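Local coordinates for protein oxaloacetate acetyl hydrolase (Cryphonectria parasitica, PDB 3LYE) that belongs to the phosphoenolpyruvate phosphomutase family of TIM-barrel proteins and assembles from four copies of its chain, at residues R39-E43 with L44-S48; P9-G12 with A13-R17; T278-R281 with L282-C286; G287-D290 with A291-V294. All coordinates share one frame; numbering follows the deposited sequence.

Contact 1: R39-E43 with L44-S48; sequences RTAME and LGFKS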
ATOM      1  N   ARG A  39      11.772 -13.701  10.479  1.00  8.89           N
ATOM      2  CA  ARG A  39      11.295 -14.880  11.207  1.00  8.92           C
ATOM      3  C   ARG A  39      12.456 -15.823  11.542  1.00  8.86           C
ATOM      4  O   ARG A  39      12.447 -16.471  12.578  1.00 10.24           O
ATOM      5  CB  ARG A  39      10.249 -15.619  10.373  1.00  8.54           C
ATOM      6  CG  ARG A  39       8.876 -14.970  10.349  1.00  8.60           C
ATOM      7  CD  ARG A  39       8.150 -15.050  11.680  1.00  8.95           C
ATOM      8  NE  ARG A  39       6.737 -14.778  11.467  1.00  8.03           N
ATOM      9  CZ  ARG A  39       5.817 -14.819  12.418  1.00  8.36           C
ATOM     10  NH1 ARG A  39       4.566 -14.571  12.093  1.00  9.39           N
ATOM     11  NH2 ARG A  39       6.156 -15.098  13.669  1.00 10.66           N
ATOM     12  N   THR A  40      13.442 -15.886  10.660  1.00  8.98           N
ATOM     13  CA  THR A  40      14.588 -16.766  10.903  1.00  9.37           C
ATOM     14  C   THR A  40      15.418 -16.226  12.079  1.00 10.39           C
ATOM     15  O   THR A  40      15.847 -16.963  12.966  1.00 11.00           O
ATOM     16  CB  THR A  40      15.444 -16.972   9.665  1.00  9.72           C
ATOM     17  OG1 THR A  40      14.630 -17.484   8.607  1.00 10.90           O
ATOM     18  CG2 THR A  40      16.523 -17.992   9.885  1.00 11.03           C
ATOM     19  N   ALA A  41      15.658 -14.925  12.095  1.00  9.56           N
ATOM     20  CA  ALA A  41      16.393 -14.311  13.200  1.00 10.20           C
ATOM     21  C   ALA A  41      15.643 -14.541  14.515  1.00 10.07           C
ATOM     22  O   ALA A  41      16.244 -14.762  15.558  1.00 11.50           O
ATOM     23  CB  ALA A  41      16.594 -12.849  12.942  1.00  9.53           C
ATOM     24  N   MET A  42      14.312 -14.485  14.460  1.00 10.20           N
ATOM     25  CA  MET A  42      13.467 -14.712  15.640  1.00 11.83           C
ATOM     26  C   MET A  42      13.581 -16.161  16.108  1.00 12.92           C
ATOM     27  O   MET A  42      13.736 -16.411  17.296  1.00 14.57           O
ATOM     28  CB  MET A  42      12.006 -14.370  15.345  1.00 11.55           C
ATOM     29  CG  MET A  42      11.788 -12.894  15.097  1.00 12.50           C
ATOM     30  SD  MET A  42      10.236 -12.467  14.247  1.00 13.22           S
ATOM     31  CE  MET A  42       9.033 -12.787  15.502  1.00 12.76           C
ATOM     32  N   GLU A  43      13.537 -17.098  15.171  1.00 12.47           N
ATOM     33  CA  GLU A  43      13.645 -18.520  15.468  1.00 13.79           C
ATOM     34  C   GLU A  43      14.948 -18.797  16.224  1.00 13.09           C
ATOM     35  O   GLU A  43      14.985 -19.606  17.159  1.00 14.65           O
ATOM     36  CB  GLU A  43      13.744 -19.323  14.139  1.00 14.57           C
ATOM     37  CG  GLU A  43      14.069 -20.809  14.259  1.00 17.03           C
ATOM     38  CD  GLU A  43      14.360 -21.525  12.929  1.00 18.34           C
ATOM     39  OE1 GLU A  43      14.568 -22.766  12.976  1.00 21.42           O
ATOM     40  OE2 GLU A  43      14.382 -20.911  11.857  1.00 15.85           O
ATOM     41  N   LEU A  44      15.998 -18.074  15.856  1.00 12.84           N
ATOM     42  CA  LEU A  44      17.320 -18.274  16.442  1.00 12.94           C
ATOM     43  C   LEU A  44      17.555 -17.546  17.737  1.00 15.38           C
ATOM     44  O   LEU A  44      18.613 -17.685  18.343  1.00 16.94           O
ATOM     45  CB  LEU A  44      18.406 -17.969  15.396  1.00 12.17           C
ATOM     46  CG  LEU A  44      18.361 -18.886  14.160  1.00 12.71           C
ATOM     47  CD1 LEU A  44      19.272 -18.350  13.062  1.00 12.10           C
ATOM     48  CD2 LEU A  44      18.687 -20.333  14.511  1.00 14.24           C
ATOM     49  N   GLY A  45      16.576 -16.775  18.187  1.00 14.65           N
ATOM     50  CA  GLY A  45      16.705 -16.071  19.439  1.00 14.80           C
ATOM     51  C   GLY A  45      17.439 -14.756  19.562  1.00 13.56           C
ATOM     52  O   GLY A  45      17.824 -14.353  20.663  1.00 16.23           O
ATOM     53  N   PHE A  46      17.644 -14.073  18.449  1.00 13.09           N
ATOM     54  CA  PHE A  46      18.310 -12.778  18.480  1.00 13.10           C
ATOM     55  C   PHE A  46      17.451 -11.871  19.365  1.00 14.94           C
ATOM     56  O   PHE A  46      16.230 -11.918  19.308  1.00 16.05           O
ATOM     57  CB  PHE A  46      18.533 -12.244  17.085  1.00 12.85           C
ATOM     58  CG  PHE A  46      19.719 -12.890  16.404  1.00 10.88           C
ATOM     59  CD1 PHE A  46      20.984 -12.384  16.580  1.00 11.40           C
ATOM     60  CD2 PHE A  46      19.576 -14.027  15.646  1.00 11.31           C
ATOM     61  CE1 PHE A  46      22.068 -12.974  15.984  1.00 12.65           C
ATOM     62  CE2 PHE A  46      20.670 -14.615  15.080  1.00 12.22           C
ATOM     63  CZ  PHE A  46      21.913 -14.075  15.243  1.00 11.95           C
ATOM     64  N   LYS A  47      18.115 -11.022  20.134  1.00 14.50           N
ATOM     65  CA  LYS A  47      17.457 -10.128  21.089  1.00 15.17           C
ATOM     66  C   LYS A  47      16.986  -8.827  20.529  1.00 12.42           C
ATOM     67  O   LYS A  47      16.260  -8.115  21.190  1.00 13.97           O
ATOM     68  CB  LYS A  47      18.396  -9.894  22.301  1.00 18.93           C
ATOM     69  CG  LYS A  47      18.823 -11.183  23.075  1.00 22.20           C
ATOM     70  CD  LYS A  47      17.616 -12.121  23.374  1.00 25.71           C
ATOM     71  CE  LYS A  47      17.892 -13.229  24.423  1.00 31.26           C
ATOM     72  NZ  LYS A  47      19.044 -14.116  24.129  1.00 35.99           N
ATOM     73  N   SER A  48      17.416  -8.513  19.324  1.00 12.11           N
ATOM     74  CA  SER A  48      17.044  -7.300  18.617  1.00 11.35           C
ATOM     75  C   SER A  48      17.324  -7.546  17.150  1.00 10.32           C
ATOM     76  O   SER A  48      18.222  -8.315  16.803  1.00 11.04           O
ATOM     77  CB  SER A  48      17.843  -6.086  19.095  1.00 14.49           C
ATOM     78  OG  SER A  48      17.328  -4.907  18.462  1.00 19.53           O
TER
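A Schellman motif ends helix 35-43: the NH of Gly45 turns back to Met42, and the NH of Phe46 turns back to Ala41. The Phe46 N to Ala41 O bond is 3.3 Å long and fairly straight, at 163°. Gly45 N lies 3.0 Å from Met42 O, but it approaches from above the carbonyl plane. One residue earlier, Leu44 N keeps the helical bond to Thr40 O, at 3.1 Å. It also makes a weak bond to Ala41 O, which therefore accepts two NH groups. Gly45 has positive phi (82°), as expected for the residue that turns the chain out of the helix. Leu44 sets CG beside its own backbone N (chi1 -62°), which lays CG over Thr40 O at 3.4 Å. Its side chain also packs on Leu262 of the second subunit. Glu43 reaches that subunit too, bonding Tyr255 there through OE2 and forming a salt bridge to Arg259 through OE1. Within this TIM-barrel chain, Ala41 and Phe46 both rest on Pro30 of strand 27-32. The Phe46 ring turns an edge to the helix end, with CD2 3.4 Å from Ala41 O in the ring plane and 4.2 Å from Ala41 CB.

Contact 2: P9-G12 with A13-R17; sequences PFSG and AKKLR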
ATOM      1  N   PRO A   9       2.468  -5.868  25.095  1.00 18.90           N
ATOM      2  CA  PRO A   9       2.668  -6.092  23.664  1.00 16.01           C
ATOM      3  C   PRO A   9       3.071  -4.755  22.984  1.00 15.06           C
ATOM      4  O   PRO A   9       2.783  -3.688  23.502  1.00 16.54           O
ATOM      5  CB  PRO A   9       1.282  -6.514  23.143  1.00 18.11           C
ATOM      6  CG  PRO A   9       0.346  -6.302  24.216  1.00 21.28           C
ATOM      7  CD  PRO A   9       1.063  -5.988  25.488  1.00 21.61           C
ATOM      8  N   PHE A  10       3.731  -4.835  21.833  1.00 13.30           N
ATOM      9  CA  PHE A  10       4.137  -3.657  21.057  1.00 13.89           C
ATOM     10  C   PHE A  10       5.012  -2.713  21.832  1.00 13.06           C
ATOM     11  O   PHE A  10       4.976  -1.487  21.637  1.00 17.03           O
ATOM     12  CB  PHE A  10       2.865  -2.950  20.573  1.00 15.69           C
ATOM     13  CG  PHE A  10       1.829  -3.892  20.024  1.00 15.90           C
ATOM     14  CD1 PHE A  10       2.155  -4.743  19.009  1.00 13.85           C
ATOM     15  CD2 PHE A  10       0.535  -3.921  20.511  1.00 17.39           C
ATOM     16  CE1 PHE A  10       1.233  -5.599  18.481  1.00 14.76           C
ATOM     17  CE2 PHE A  10      -0.383  -4.806  19.977  1.00 16.66           C
ATOM     18  CZ  PHE A  10      -0.018  -5.643  18.984  1.00 15.51           C
ATOM     19  N   SER A  11       5.844  -3.288  22.702  1.00 11.07           N
ATOM     20  CA  SER A  11       6.728  -2.490  23.548  1.00 12.80           C
ATOM     21  C   SER A  11       8.205  -2.538  23.199  1.00 11.02           C
ATOM     22  O   SER A  11       9.060  -2.359  24.051  1.00 11.18           O
ATOM     23  CB  SER A  11       6.510  -2.826  25.019  1.00 13.63           C
ATOM     24  OG  SER A  11       6.907  -4.157  25.311  1.00 16.68           O
ATOM     25  N   GLY A  12       8.514  -2.721  21.935  1.00 10.49           N
ATOM     26  CA  GLY A  12       9.892  -2.783  21.525  1.00  9.29           C
ATOM     27  C   GLY A  12      10.741  -1.613  21.917  1.00  9.56           C
ATOM     28  O   GLY A  12      11.895  -1.793  22.324  1.00 10.35           O
ATOM     29  N   ALA A  13      10.201  -0.405  21.830  1.00 10.08           N
ATOM     30  CA  ALA A  13      11.014   0.755  22.200  1.00  9.70           C
ATOM     31  C   ALA A  13      11.439   0.673  23.673  1.00 10.46           C
ATOM     32  O   ALA A  13      12.583   0.926  24.024  1.00 11.47           O
ATOM     33  CB  ALA A  13      10.296   2.042  21.930  1.00 10.00           C
ATOM     34  N   LYS A  14      10.483   0.370  24.526  1.00 10.86           N
ATOM     35  CA  LYS A  14      10.751   0.237  25.954  1.00 13.58           C
ATOM     36  C   LYS A  14      11.786  -0.882  26.174  1.00 13.72           C
ATOM     37  O   LYS A  14      12.734  -0.748  26.972  1.00 13.72           O
ATOM     38  CB  LYS A  14       9.460  -0.001  26.755  1.00 16.23           C
ATOM     39  CG  LYS A  14       9.638   0.092  28.243  1.00 22.25           C
ATOM     40  CD  LYS A  14       8.437  -0.411  29.000  1.00 26.72           C
ATOM     41  CE  LYS A  14       8.808  -0.617  30.457  1.00 32.87           C
ATOM     42  NZ  LYS A  14       7.925  -1.593  31.151  1.00 35.90           N
ATOM     43  N   LYS A  15      11.655  -1.988  25.454  1.00 12.27           N
ATOM     44  CA  LYS A  15      12.601  -3.085  25.608  1.00 14.03           C
ATOM     45  C   LYS A  15      14.009  -2.736  25.177  1.00 13.94           C
ATOM     46  O   LYS A  15      14.983  -3.113  25.828  1.00 14.83           O
ATOM     47  CB  LYS A  15      12.150  -4.289  24.821  1.00 15.46           C
ATOM     48  CG  LYS A  15      10.929  -4.903  25.319  1.00 16.28           C
ATOM     49  CD  LYS A  15      10.468  -5.965  24.324  1.00 19.49           C
ATOM     50  CE  LYS A  15       9.269  -6.641  24.837  1.00 20.19           C
ATOM     51  NZ  LYS A  15       8.915  -7.806  24.003  1.00 17.66           N
ATOM     52  N   LEU A  16      14.136  -2.049  24.059  1.00 11.55           N
ATOM     53  CA  LEU A  16      15.451  -1.679  23.582  1.00 12.28           C
ATOM     54  C   LEU A  16      16.079  -0.659  24.535  1.00 14.24           C
ATOM     55  O   LEU A  16      17.256  -0.720  24.851  1.00 13.60           O
ATOM     56  CB  LEU A  16      15.361  -1.089  22.184  1.00 10.99           C
ATOM     57  CG  LEU A  16      16.674  -0.623  21.596  1.00  9.88           C
ATOM     58  CD1 LEU A  16      17.675  -1.762  21.449  1.00 11.82           C
ATOM     59  CD2 LEU A  16      16.418   0.072  20.260  1.00 10.65           C
ATOM     60  N   ARG A  17      15.273   0.274  25.001  1.00 13.02           N
ATOM     61  CA  ARG A  17      15.780   1.295  25.914  1.00 12.91           C
ATOM     62  C   ARG A  17      16.265   0.616  27.194  1.00 14.83           C
ATOM     63  O   ARG A  17      17.271   1.037  27.756  1.00 15.70           O
ATOM     64  CB  ARG A  17      14.740   2.363  26.206  1.00 14.39           C
ATOM     65  CG  ARG A  17      15.320   3.416  27.108  1.00 16.23           C
ATOM     66  CD  ARG A  17      14.585   4.670  27.045  1.00 18.67           C
ATOM     67  NE  ARG A  17      14.621   5.271  25.726  1.00 17.49           N
ATOM     68  CZ  ARG A  17      15.534   6.137  25.297  1.00 18.07           C
ATOM     69  NH1 ARG A  17      16.568   6.482  26.056  1.00 20.65           N
ATOM     70  NH2 ARG A  17      15.408   6.649  24.082  1.00 15.51           N
TER
HETATM   71  O   HOH W   1       7.330   0.246  21.069  1.00 11.51           O
HETATM   72  O   HOH W   2       6.869  -6.026  22.358  1.00 13.14           O
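Ser11 and Lys15 meet along the first turn of helix 12-22, with Ser11 at the N-cap position. The Ser11 side chain makes no capping bond to the helix. Its OG takes the crowded position between backbone N and carbonyl carbon (chi1 66°) and is hydrogen-bonded to the carbonyl of Glu8. Lys15 CE passes 3.5 Å from Ser11 OG. The lysine has CG anti to its carbonyl carbon (chi1 -67°) and is extended from there to NZ. It therefore runs back past the start of the helix, with CG 3.4 Å from Ser11 O. At its tip, NZ bonds to Gly88 O and to a water at 3.2 Å. The same water accepts from Ser11 N at 2.9 Å, so it ties the lysine to the cap. A second water joins Phe10 O to Ala13 N. The backbone closes the turn with Lys15 N to Ser11 O and Leu16 N to Gly12 O, the latter 2.8 Å long. Lys14 also starts beside the Ser11 carbonyl, but its extended chain leads away. Before the helix, Phe10 touches Arg114 of the third subunit. Beyond this turn, Leu16 and Arg17 pack on Val164 of strand 164-169.

Contact 3: T278-R281 with L282-C286; sequences TPVR and LFEVC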
ATOM      1  N   THR A 278      11.261 -28.233   4.073  1.00 12.31           N
ATOM      2  CA  THR A 278       9.915 -28.490   3.545  1.00 12.34           C
ATOM      3  C   THR A 278       8.989 -27.293   3.649  1.00 11.62           C
ATOM      4  O   THR A 278       9.259 -26.359   4.393  1.00 11.78           O
ATOM      5  CB  THR A 278       9.244 -29.621   4.361  1.00 13.36           C
ATOM      6  OG1 THR A 278       9.188 -29.178   5.722  1.00 15.44           O
ATOM      7  CG2 THR A 278      10.013 -30.975   4.259  1.00 14.28           C
ATOM      8  N   PRO A 279       7.895 -27.316   2.876  1.00 12.22           N
ATOM      9  CA  PRO A 279       6.956 -26.218   2.974  1.00 13.08           C
ATOM     10  C   PRO A 279       6.479 -26.084   4.430  1.00 13.85           C
ATOM     11  O   PRO A 279       6.423 -24.971   4.949  1.00 13.08           O
ATOM     12  CB  PRO A 279       5.836 -26.671   2.032  1.00 14.33           C
ATOM     13  CG  PRO A 279       6.574 -27.402   0.917  1.00 13.28           C
ATOM     14  CD  PRO A 279       7.643 -28.187   1.705  1.00 12.38           C
ATOM     15  N   VAL A 280       6.184 -27.198   5.117  1.00 13.69           N
ATOM     16  CA  VAL A 280       5.719 -27.064   6.495  1.00 13.72           C
ATOM     17  C   VAL A 280       6.795 -26.469   7.391  1.00 12.77           C
ATOM     18  O   VAL A 280       6.460 -25.692   8.293  1.00 13.77           O
ATOM     19  CB  VAL A 280       5.127 -28.404   7.083  1.00 15.21           C
ATOM     20  CG1 VAL A 280       6.165 -29.489   7.174  1.00 18.19           C
ATOM     21  CG2 VAL A 280       4.491 -28.226   8.444  1.00 18.57           C
ATOM     22  N   ARG A 281       8.062 -26.811   7.196  1.00 12.21           N
ATOM     23  CA  ARG A 281       9.069 -26.210   8.058  1.00 12.42           C
ATOM     24  C   ARG A 281       9.083 -24.691   7.830  1.00 11.91           C
ATOM     25  O   ARG A 281       9.197 -23.923   8.760  1.00 12.83           O
ATOM     26  CB  ARG A 281      10.458 -26.757   7.774  1.00 13.63           C
ATOM     27  CG  ARG A 281      11.527 -26.170   8.697  1.00 18.16           C
ATOM     28  CD  ARG A 281      12.827 -26.877   8.656  1.00 21.77           C
ATOM     29  NE  ARG A 281      13.845 -26.079   9.344  1.00 23.45           N
ATOM     30  CZ  ARG A 281      15.126 -26.407   9.369  1.00 24.76           C
ATOM     31  NH1 ARG A 281      15.534 -27.523   8.773  1.00 25.89           N
ATOM     32  NH2 ARG A 281      15.985 -25.634   9.986  1.00 23.81           N
ATOM     33  N   LEU A 282       9.002 -24.258   6.572  1.00 10.94           N
ATOM     34  CA  LEU A 282       8.990 -22.828   6.262  1.00 10.44           C
ATOM     35  C   LEU A 282       7.753 -22.165   6.895  1.00 10.59           C
ATOM     36  O   LEU A 282       7.835 -21.064   7.434  1.00 12.09           O
ATOM     37  CB  LEU A 282       8.992 -22.645   4.749  1.00 11.25           C
ATOM     38  CG  LEU A 282      10.304 -23.078   4.089  1.00 10.53           C
ATOM     39  CD1 LEU A 282      10.101 -23.240   2.568  1.00 11.78           C
ATOM     40  CD2 LEU A 282      11.446 -22.126   4.469  1.00 12.33           C
ATOM     41  N   PHE A 283       6.611 -22.849   6.860  1.00 10.50           N
ATOM     42  CA  PHE A 283       5.398 -22.282   7.456  1.00 11.45           C
ATOM     43  C   PHE A 283       5.573 -22.162   8.961  1.00 11.70           C
ATOM     44  O   PHE A 283       5.136 -21.187   9.571  1.00 12.02           O
ATOM     45  CB  PHE A 283       4.167 -23.093   7.118  1.00 11.79           C
ATOM     46  CG  PHE A 283       3.851 -23.141   5.662  1.00 12.69           C
ATOM     47  CD1 PHE A 283       4.164 -22.081   4.816  1.00 14.20           C
ATOM     48  CD2 PHE A 283       3.239 -24.257   5.118  1.00 16.24           C
ATOM     49  CE1 PHE A 283       3.899 -22.169   3.451  1.00 17.53           C
ATOM     50  CE2 PHE A 283       2.948 -24.329   3.747  1.00 16.88           C
ATOM     51  CZ  PHE A 283       3.290 -23.290   2.925  1.00 17.33           C
ATOM     52  N   GLU A 284       6.200 -23.164   9.569  1.00 12.22           N
ATOM     53  CA  GLU A 284       6.429 -23.125  11.002  1.00 12.29           C
ATOM     54  C   GLU A 284       7.340 -21.930  11.360  1.00 11.95           C
ATOM     55  O   GLU A 284       7.107 -21.229  12.333  1.00 12.87           O
ATOM     56  CB  GLU A 284       7.023 -24.456  11.489  1.00 13.47           C
ATOM     57  CG  GLU A 284       6.041 -25.621  11.423  1.00 16.95           C
ATOM     58  CD  GLU A 284       6.675 -26.982  11.634  1.00 24.90           C
ATOM     59  OE1 GLU A 284       5.907 -27.919  11.954  1.00 27.91           O
ATOM     60  OE2 GLU A 284       7.910 -27.125  11.442  1.00 29.22           O
ATOM     61  N   VAL A 285       8.368 -21.703  10.552  1.00 12.22           N
ATOM     62  CA  VAL A 285       9.267 -20.585  10.817  1.00 11.59           C
ATOM     63  C   VAL A 285       8.455 -19.297  10.700  1.00 11.22           C
ATOM     64  O   VAL A 285       8.613 -18.366  11.474  1.00 11.62           O
ATOM     65  CB  VAL A 285      10.435 -20.580   9.794  1.00 13.12           C
ATOM     66  CG1 VAL A 285      11.178 -19.230   9.748  1.00 14.84           C
ATOM     67  CG2 VAL A 285      11.383 -21.768  10.040  1.00 14.68           C
ATOM     68  N   CYS A 286       7.513 -19.281   9.773  1.00 11.28           N
ATOM     69  CA  CYS A 286       6.680 -18.120   9.525  1.00 11.56           C
ATOM     70  C   CYS A 286       5.375 -18.021  10.305  1.00 12.89           C
ATOM     71  O   CYS A 286       4.416 -17.427   9.815  1.00 16.05           O
ATOM     72  CB  CYS A 286       6.481 -17.920   8.014  1.00 13.10           C
ATOM     73  SG  CYS A 286       8.004 -17.538   7.116  1.00 14.19           S
TER
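Phe283 folds back over Pro279, one turn earlier in helix 279-285. Its chi1 of -63° swings the ring back along the helix, toward its start. CB lies 3.6 Å from Pro279 O. CG comes closer to the same oxygen, at 3.2 Å, and CD2 follows at nearly the same distance. Pro279 O thus sits over one face of the ring, offset toward the rim. Farther out, CE2 makes apolar contact with Pro279 CB at 4.1 Å. The tip atom CZ, on the far side of the ring, is 4.1 Å from Pro279 O. That oxygen accepts the Phe283 backbone NH at 2.9 Å; its place against the ring is packing that follows from this turn of helix. Thr278 caps the helix: its OG1 accepts from Arg281 N at 3.0 Å, while its carbonyl takes the NH of Leu282. Glu284 runs alongside Val280, with OE1 3.8 Å from Val280 CG2. Arg281 is extended from CG to NE, and its NH2 bonds to Tyr255 of the second subunit. Pro279, Leu282 and Phe283 also pack on that subunit. Within its own chain the helix lies against helix 35-43, where Val285 touches Arg39, Thr40 and Glu43 and Cys286 touches Leu36.

Contact 4: G287-D290 with A291-V294; sequences GLQD and AMEV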
ATOM      1  N   GLY A 287       5.318 -18.595  11.489  1.00 13.23           N
ATOM      2  CA  GLY A 287       4.134 -18.457  12.315  1.00 13.80           C
ATOM      3  C   GLY A 287       2.973 -19.391  12.208  1.00 13.49           C
ATOM      4  O   GLY A 287       1.870 -19.066  12.658  1.00 15.00           O
ATOM      5  N   LEU A 288       3.226 -20.596  11.722  1.00 12.82           N
ATOM      6  CA  LEU A 288       2.123 -21.543  11.589  1.00 13.10           C
ATOM      7  C   LEU A 288       1.513 -21.892  12.917  1.00 15.48           C
ATOM      8  O   LEU A 288       0.298 -21.962  13.032  1.00 15.64           O
ATOM      9  CB  LEU A 288       2.621 -22.814  10.901  1.00 14.24           C
ATOM     10  CG  LEU A 288       1.553 -23.904  10.736  1.00 14.88           C
ATOM     11  CD1 LEU A 288       0.442 -23.438   9.837  1.00 14.60           C
ATOM     12  CD2 LEU A 288       2.222 -25.157  10.153  1.00 16.30           C
ATOM     13  N   GLN A 289       2.353 -22.114  13.930  1.00 16.13           N
ATOM     14  CA  GLN A 289       1.789 -22.472  15.235  1.00 18.16           C
ATOM     15  C   GLN A 289       0.871 -21.384  15.789  1.00 17.29           C
ATOM     16  O   GLN A 289      -0.185 -21.684  16.297  1.00 18.34           O
ATOM     17  CB  GLN A 289       2.845 -22.883  16.253  1.00 23.21           C
ATOM     18  CG  GLN A 289       2.190 -23.425  17.524  1.00 29.12           C
ATOM     19  CD  GLN A 289       1.418 -24.723  17.263  1.00 35.93           C
ATOM     20  OE1 GLN A 289       1.852 -25.567  16.477  1.00 38.15           O
ATOM     21  NE2 GLN A 289       0.265 -24.876  17.915  1.00 38.84           N
ATOM     22  N   ASP A 290       1.226 -20.120  15.648  1.00 16.96           N
ATOM     23  CA  ASP A 290       0.364 -19.057  16.145  1.00 16.31           C
ATOM     24  C   ASP A 290      -0.968 -19.093  15.398  1.00 14.02           C
ATOM     25  O   ASP A 290      -2.039 -18.893  15.975  1.00 15.42           O
ATOM     26  CB  ASP A 290       0.971 -17.684  15.849  1.00 18.25           C
ATOM     27  CG  ASP A 290       2.088 -17.311  16.782  1.00 24.43           C
ATOM     28  OD1 ASP A 290       2.741 -16.294  16.492  1.00 29.10           O
ATOM     29  OD2 ASP A 290       2.303 -17.986  17.810  1.00 25.10           O
ATOM     30  N   ALA A 291      -0.914 -19.343  14.097  1.00 13.27           N
ATOM     31  CA  ALA A 291      -2.131 -19.377  13.307  1.00 12.95           C
ATOM     32  C   ALA A 291      -3.010 -20.551  13.675  1.00 13.52           C
ATOM     33  O   ALA A 291      -4.234 -20.423  13.750  1.00 13.37           O
ATOM     34  CB  ALA A 291      -1.802 -19.367  11.827  1.00 12.14           C
ATOM     35  N   MET A 292      -2.381 -21.680  13.949  1.00 15.37           N
ATOM     36  CA  MET A 292      -3.123 -22.877  14.320  1.00 17.51           C
ATOM     37  C   MET A 292      -3.792 -22.662  15.676  1.00 17.49           C
ATOM     38  O   MET A 292      -4.882 -23.142  15.909  1.00 19.21           O
ATOM     39  CB  MET A 292      -2.239 -24.125  14.333  1.00 21.40           C
ATOM     40  CG  MET A 292      -1.781 -24.592  12.962  1.00 27.01           C
ATOM     41  SD  MET A 292      -0.680 -26.033  13.121  1.00 36.47           S
ATOM     42  CE  MET A 292      -0.862 -26.851  11.522  1.00 37.90           C
ATOM     43  N   GLU A 293      -3.153 -21.918  16.570  1.00 16.61           N
ATOM     44  CA  GLU A 293      -3.748 -21.679  17.873  1.00 18.18           C
ATOM     45  C   GLU A 293      -4.959 -20.774  17.723  1.00 16.33           C
ATOM     46  O   GLU A 293      -5.941 -20.950  18.411  1.00 18.28           O
ATOM     47  CB  GLU A 293      -2.722 -21.126  18.851  1.00 21.91           C
ATOM     48  CG  GLU A 293      -1.643 -22.169  19.199  1.00 27.24           C
ATOM     49  CD  GLU A 293      -0.521 -21.603  20.053  1.00 32.75           C
ATOM     50  OE1 GLU A 293       0.347 -22.402  20.489  1.00 35.39           O
ATOM     51  OE2 GLU A 293      -0.509 -20.369  20.278  1.00 34.54           O
ATOM     52  N   VAL A 294      -4.891 -19.812  16.816  1.00 13.80           N
ATOM     53  CA  VAL A 294      -6.022 -18.928  16.605  1.00 13.80           C
ATOM     54  C   VAL A 294      -7.163 -19.737  16.001  1.00 14.71           C
ATOM     55  O   VAL A 294      -8.296 -19.672  16.465  1.00 15.80           O
ATOM     56  CB  VAL A 294      -5.682 -17.797  15.591  1.00 13.81           C
ATOM     57  CG1 VAL A 294      -6.967 -17.227  15.030  1.00 15.13           C
ATOM     58  CG2 VAL A 294      -4.813 -16.734  16.247  1.00 16.12           C
TER
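Leu288 O accepts the backbone NH of Met292 at 2.8 Å, the shortest hydrogen bond in this first turn of helix 288-297. Gly287, with positive phi (88°), joins the new helix to the one before. It is the C-prime residue of the Schellman motif that ends helix 279-285, and it also holds the N-cap position of helix 288-297. Its carbonyl oxygen accepts from Ala291 N at 3.1 Å. Glu293 N to Gln289 O and Val294 N to Asp290 O continue the helical pattern.

Leu288 and Met292 form the apolar pair of the turn. The leucine sends CG away from its backbone N (chi1 179°), which brings both methyl branches beside the methionine. Met292 runs at a slant across them in an extended chain. Its CE touches Leu288 CD2 at 3.8 Å, and its SD is 3.9 Å from Leu288 CG. Leu288 also packs on Leu66 of the second subunit, as does Ala291. Ala291 also meets Ile103 of the third subunit, where Val294 packs on Pro102.

Asp290 and Glu293 bring like charges near each other, with OD2 4.4 Å from OE2. This would probably disfavour the pair slightly, although both residues are exposed. Gln289 lies roughly perpendicular to Glu293. The glutamine chain bends at chi2, and its amide plane is turned 65° from the carboxylate. The amide NE2 comes to rest 3.6 Å from both Glu293 CG and Glu293 OE1.

In the fold
From the N terminus, contact 2 comes first, where the leading loop turns into helix 12-22. Contact 1 follows at the end of helix 35-43, just before strand 49-51. Their centres are 16 Å apart and they do not touch. Contacts 3 and 4 come near the C terminus, in two successive short helices, and a probable hydrogen bond from Leu288 N to Phe283 O joins them. All four are in series, so none nests in or crosses another, and each closes only a local turn. Contact 1 meets the C-terminal helices across the sequence: Arg39 packs against Val285 and Gly287. Contacts 1, 3 and 4 touch the second subunit; contacts 2 and 4 touch the third.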